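Local coordinates for KmHsv2 (Kluyveromyces marxianus, PDB 3VU4), which probably binds phosphoinositides at membranes as a beta-propeller protein of the PROPPIN family, related to the autophagy factor Atg18, at residues Asp216-Arg221 and Glu233-Leu238; Lys192-Pro197 and Val210-Gln215. All blocks are in the same frame, centred on the assembly; numbering follows the deposited sequence.

Contact 1 of 2, residues Asp216-Arg221 and Glu233-Leu238; sequences DGTIIR and EFRRGL. With SO4 (sulfate ion), chain E.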
# COMPACT_ATOMS: atom_id res chain seq x y z
N ASP A 216 1.68 14.91 9.60
CA ASP A 216 1.03 15.39 10.82
C ASP A 216 -0.24 16.13 10.39
O ASP A 216 -0.47 17.27 10.79
CB ASP A 216 1.99 16.34 11.63
N GLY A 217 -1.05 15.48 9.56
CA GLY A 217 -2.27 16.10 9.07
C GLY A 217 -3.53 15.54 9.71
O GLY A 217 -3.69 14.34 9.92
N THR A 218 -4.45 16.45 10.01
CA THR A 218 -5.72 16.10 10.61
C THR A 218 -6.72 15.59 9.55
O THR A 218 -7.77 15.06 9.88
CB THR A 218 -6.29 17.34 11.32
OG1 THR A 218 -7.72 17.33 11.25
CG2 THR A 218 -5.75 18.60 10.63
N ILE A 219 -6.34 15.73 8.29
CA ILE A 219 -7.22 15.36 7.19
C ILE A 219 -6.71 14.35 6.18
O ILE A 219 -5.55 14.40 5.77
CB ILE A 219 -7.61 16.62 6.40
CG1 ILE A 219 -8.25 17.65 7.33
CG2 ILE A 219 -8.56 16.28 5.29
CD1 ILE A 219 -8.48 19.02 6.67
N ILE A 220 -7.59 13.42 5.82
CA ILE A 220 -7.31 12.42 4.80
C ILE A 220 -8.30 12.73 3.66
O ILE A 220 -9.48 13.00 3.91
CB ILE A 220 -7.55 10.99 5.32
CG1 ILE A 220 -6.53 10.65 6.42
CG2 ILE A 220 -7.42 9.99 4.18
CD1 ILE A 220 -6.70 9.28 7.03
N ARG A 221 -7.82 12.74 2.42
CA ARG A 221 -8.68 13.06 1.28
C ARG A 221 -8.72 11.98 0.21
O ARG A 221 -7.75 11.24 0.01
CB ARG A 221 -8.25 14.37 0.62
CG ARG A 221 -8.29 15.56 1.55
CD ARG A 221 -8.13 16.88 0.80
NE ARG A 221 -8.44 18.01 1.68
CZ ARG A 221 -7.54 18.78 2.28
NH1 ARG A 221 -6.23 18.59 2.08
NH2 ARG A 221 -7.93 19.74 3.11
N GLU A 233 -13.65 13.29 2.44
CA GLU A 233 -12.72 13.93 3.34
C GLU A 233 -13.01 13.38 4.74
O GLU A 233 -14.17 13.33 5.16
CB GLU A 233 -12.84 15.46 3.31
CG GLU A 233 -11.53 16.14 3.69
CD GLU A 233 -11.55 17.67 3.57
OE1 GLU A 233 -12.08 18.34 4.48
OE2 GLU A 233 -11.03 18.20 2.57
N PHE A 234 -11.96 12.95 5.43
CA PHE A 234 -12.09 12.42 6.78
C PHE A 234 -11.19 13.18 7.74
O PHE A 234 -10.11 13.63 7.37
CB PHE A 234 -11.70 10.94 6.79
CG PHE A 234 -12.46 10.11 5.80
CD1 PHE A 234 -13.79 9.80 6.01
CD2 PHE A 234 -11.83 9.64 4.66
CE1 PHE A 234 -14.49 9.02 5.09
CE2 PHE A 234 -12.52 8.85 3.73
CZ PHE A 234 -13.86 8.54 3.96
N ARG A 235 -11.64 13.33 8.98
CA ARG A 235 -10.85 14.02 10.00
C ARG A 235 -10.32 12.95 10.92
O ARG A 235 -11.05 12.07 11.34
CB ARG A 235 -11.74 14.97 10.78
CG ARG A 235 -12.62 15.84 9.90
CD ARG A 235 -11.92 17.11 9.51
NE ARG A 235 -12.25 18.18 10.45
CZ ARG A 235 -11.72 19.39 10.42
NH1 ARG A 235 -10.82 19.71 9.49
NH2 ARG A 235 -12.09 20.30 11.31
N ARG A 236 -9.03 13.01 11.22
CA ARG A 236 -8.44 12.01 12.09
C ARG A 236 -8.72 12.41 13.53
O ARG A 236 -8.74 11.57 14.44
CB ARG A 236 -6.93 11.92 11.82
CG ARG A 236 -6.63 11.16 10.54
CD ARG A 236 -5.23 11.43 9.97
NE ARG A 236 -4.12 11.15 10.88
CZ ARG A 236 -4.09 10.22 11.82
NH1 ARG A 236 -5.14 9.42 12.04
NH2 ARG A 236 -2.99 10.06 12.54
N GLY A 237 -8.97 13.70 13.72
CA GLY A 237 -9.26 14.20 15.04
C GLY A 237 -8.31 13.73 16.14
O GLY A 237 -7.15 14.16 16.20
N LEU A 238 -8.82 12.86 17.00
CA LEU A 238 -8.07 12.32 18.15
C LEU A 238 -6.66 11.78 17.90
O LEU A 238 -5.71 12.18 18.58
CB LEU A 238 -8.92 11.25 18.85
CG LEU A 238 -9.88 11.76 19.94
CD1 LEU A 238 -9.07 12.13 21.18
CD2 LEU A 238 -10.68 12.97 19.43
S SO4 E . -3.40 20.00 4.79
O1 SO4 E . -4.05 20.28 3.49
O2 SO4 E . -3.95 18.74 5.34
O3 SO4 E . -1.94 19.85 4.62
O4 SO4 E . -3.66 21.13 5.71

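Contact 2 of 2, residues Lys192-Pro197 and Val210-Gln215; sequences KAHTNP and VATCSQ. With SO4 (sulfate ion), chain E.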
# COMPACT_ATOMS: atom_id res chain seq x y z
N LYS A 192 -4.13 19.60 -6.29
CA LYS A 192 -3.50 20.28 -5.18
C LYS A 192 -4.16 19.73 -3.92
O LYS A 192 -4.96 20.40 -3.27
CB LYS A 192 -3.73 21.78 -5.27
CG LYS A 192 -2.99 22.44 -6.39
CD LYS A 192 -3.05 23.93 -6.21
CE LYS A 192 -2.19 24.65 -7.22
NZ LYS A 192 -2.33 26.12 -7.01
N ALA A 193 -3.80 18.48 -3.59
CA ALA A 193 -4.34 17.75 -2.45
C ALA A 193 -4.15 18.38 -1.07
O ALA A 193 -5.10 18.48 -0.30
CB ALA A 193 -3.80 16.33 -2.44
N HIS A 194 -2.92 18.79 -0.74
CA HIS A 194 -2.69 19.38 0.58
C HIS A 194 -1.83 20.63 0.56
O HIS A 194 -1.15 20.91 -0.42
CB HIS A 194 -2.03 18.36 1.50
CG HIS A 194 -2.83 17.12 1.70
ND1 HIS A 194 -3.60 16.90 2.82
CD2 HIS A 194 -2.98 16.02 0.92
CE1 HIS A 194 -4.19 15.72 2.73
NE2 HIS A 194 -3.83 15.16 1.58
N THR A 195 -1.87 21.35 1.66
CA THR A 195 -1.08 22.56 1.84
C THR A 195 0.31 22.16 2.31
O THR A 195 1.31 22.76 1.92
CB THR A 195 -1.71 23.46 2.91
OG1 THR A 195 -2.98 23.92 2.44
CG2 THR A 195 -0.80 24.65 3.21
N ASN A 196 0.37 21.16 3.17
CA ASN A 196 1.64 20.69 3.68
C ASN A 196 2.14 19.55 2.83
O ASN A 196 1.41 19.02 2.00
CB ASN A 196 1.48 20.26 5.13
CG ASN A 196 1.07 21.41 6.02
OD1 ASN A 196 1.74 22.44 6.07
ND2 ASN A 196 -0.04 21.24 6.72
N PRO A 197 3.41 19.15 3.02
CA PRO A 197 3.95 18.04 2.23
C PRO A 197 3.14 16.77 2.39
O PRO A 197 2.72 16.42 3.49
CB PRO A 197 5.37 17.90 2.79
CG PRO A 197 5.73 19.29 3.15
CD PRO A 197 4.46 19.80 3.82
N VAL A 210 -7.91 7.82 -5.46
CA VAL A 210 -6.61 7.88 -4.80
C VAL A 210 -6.77 8.58 -3.46
O VAL A 210 -7.37 9.65 -3.38
CB VAL A 210 -5.57 8.62 -5.66
CG1 VAL A 210 -6.02 10.05 -5.93
CG2 VAL A 210 -4.23 8.60 -4.96
N ALA A 211 -6.27 7.96 -2.39
CA ALA A 211 -6.37 8.55 -1.06
C ALA A 211 -5.05 9.24 -0.71
O ALA A 211 -3.97 8.70 -0.98
CB ALA A 211 -6.69 7.47 -0.02
N THR A 212 -5.14 10.42 -0.11
CA THR A 212 -3.94 11.16 0.26
C THR A 212 -4.01 11.67 1.69
O THR A 212 -5.07 11.79 2.29
CB THR A 212 -3.71 12.40 -0.66
OG1 THR A 212 -4.70 13.41 -0.39
CG2 THR A 212 -3.82 12.00 -2.12
N CYS A 213 -2.84 11.95 2.25
CA CYS A 213 -2.77 12.48 3.59
C CYS A 213 -1.45 13.19 3.71
O CYS A 213 -0.47 12.78 3.08
CB CYS A 213 -2.88 11.38 4.63
SG CYS A 213 -1.47 10.29 4.68
N SER A 214 -1.41 14.27 4.48
CA SER A 214 -0.18 15.01 4.65
C SER A 214 0.52 14.62 5.95
O SER A 214 0.01 13.80 6.71
CB SER A 214 -0.42 16.51 4.64
OG SER A 214 -1.21 16.92 5.72
N GLN A 215 1.68 15.23 6.17
CA GLN A 215 2.53 15.02 7.34
C GLN A 215 1.88 15.69 8.54
O GLN A 215 1.59 16.90 8.50
CB GLN A 215 3.93 15.65 7.10
CG GLN A 215 4.73 15.24 5.82
CD GLN A 215 5.59 13.94 5.94
OE1 GLN A 215 5.85 13.43 7.04
NE2 GLN A 215 6.04 13.42 4.78
S SO4 E . -3.40 20.00 4.79
O1 SO4 E . -4.05 20.28 3.49
O2 SO4 E . -3.95 18.74 5.34
O3 SO4 E . -1.94 19.85 4.62
O4 SO4 E . -3.66 21.13 5.71

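Contact 1 of 2, residues Asp216-Arg221 and Glu233-Leu238
I220 and F234 exchange main-chain hydrogen bonds across the outer beta hairpin of one blade of a seven-bladed beta-propeller. In this antiparallel hydrogen-bonded pair, I220 N donates to F234 O at 3.0 Å and F234 N returns a bond to I220 O at 2.9 Å. Beyond the last bridge, R236 N still reaches T218 O at 2.8 Å, which holds the main chain at R236, within the sequence F234-G237, the FRRG signature by which PROPPINs recognise phosphoinositides. R221 and E233 run side by side on one sheet face. R221 NE meets E233 OE2 at 2.7 Å in a salt bridge that lies in the guanidinium plane but above the carboxylate plane, the two groups being turned 69° apart. The same guanidinium serves a second anion, since R221 NH1 donates almost straight (175°) to sulfate O1 at 3.1 Å. I219 packs between these polar groups: its CG2, anti to the backbone N (CG1 at chi1 -56°), lies above the rim of the R221 guanidinium and packs against E233 CG, while CD1 meets the edge of the R235 guanidinium. I220 points to the opposite face, where the bent R236 chain crosses it and ends with NH2 in a salt bridge to D239 OD2.

Contact 2 of 2, residues Lys192-Pro197 and Val210-Gln215
H194 stands between a sulfate and T212, in the loop that links one blade of the propeller to the first strand of the next. The anion is held at the edge of the imidazole, where H194 ND1 donates nearly straight (175°) to sulfate O2 at 3.1 Å. Main-chain donors of the same loop supply the next grips: T195 N binds sulfate O1 at 3.0 Å, and N196 N binds O3 at 3.0 Å. From strand 209-214, S214 OG also reaches O3, at 3.2 Å, and N196 ND2 adds a weak bond to that oxygen. Outward from this shell, H194 NE2 and T212 OG1 share a hydrogen bond of 2.8 Å; the T212 hydroxyl, standing between its backbone N and carbonyl carbon (chi1 71°), is turned to the ring. C213 C and S214 N lie against one ring face, toward its rim, and a bond at each nitrogen fixes the imidazole. An alanine here removes both ring nitrogens and would probably leave T212 OG1 and sulfate O2 each short of a partner, with a gap over the C213-S214 peptide. Farther out, just past the strand end, Q215 N donates to P197 O at 3.1 Å.

In the fold
Contacts 1 and 2 meet at a single anion, which illustrates how a propeller blade can build a binding pocket from consecutive pieces of chain. Their centres lie about 10 Å apart, and strands 209-214 and 219-224 are neighbours in one sheet, with a probable hydrogen bond of 2.7 Å between T212 N and R221 O among their links. Contact 2 supplies the loop and strand donors around the sulfate, and contact 1 adds R221, braced by its carboxylate partner. The sulfate probably comes from the crystallisation liquor, yet its place in the same blade as the FRRG sequence is consistent with a phosphoinositide phosphate site. Another sulfate, likewise probably from the liquor, lies about 4 Å from the R235 side chain at nearest atoms.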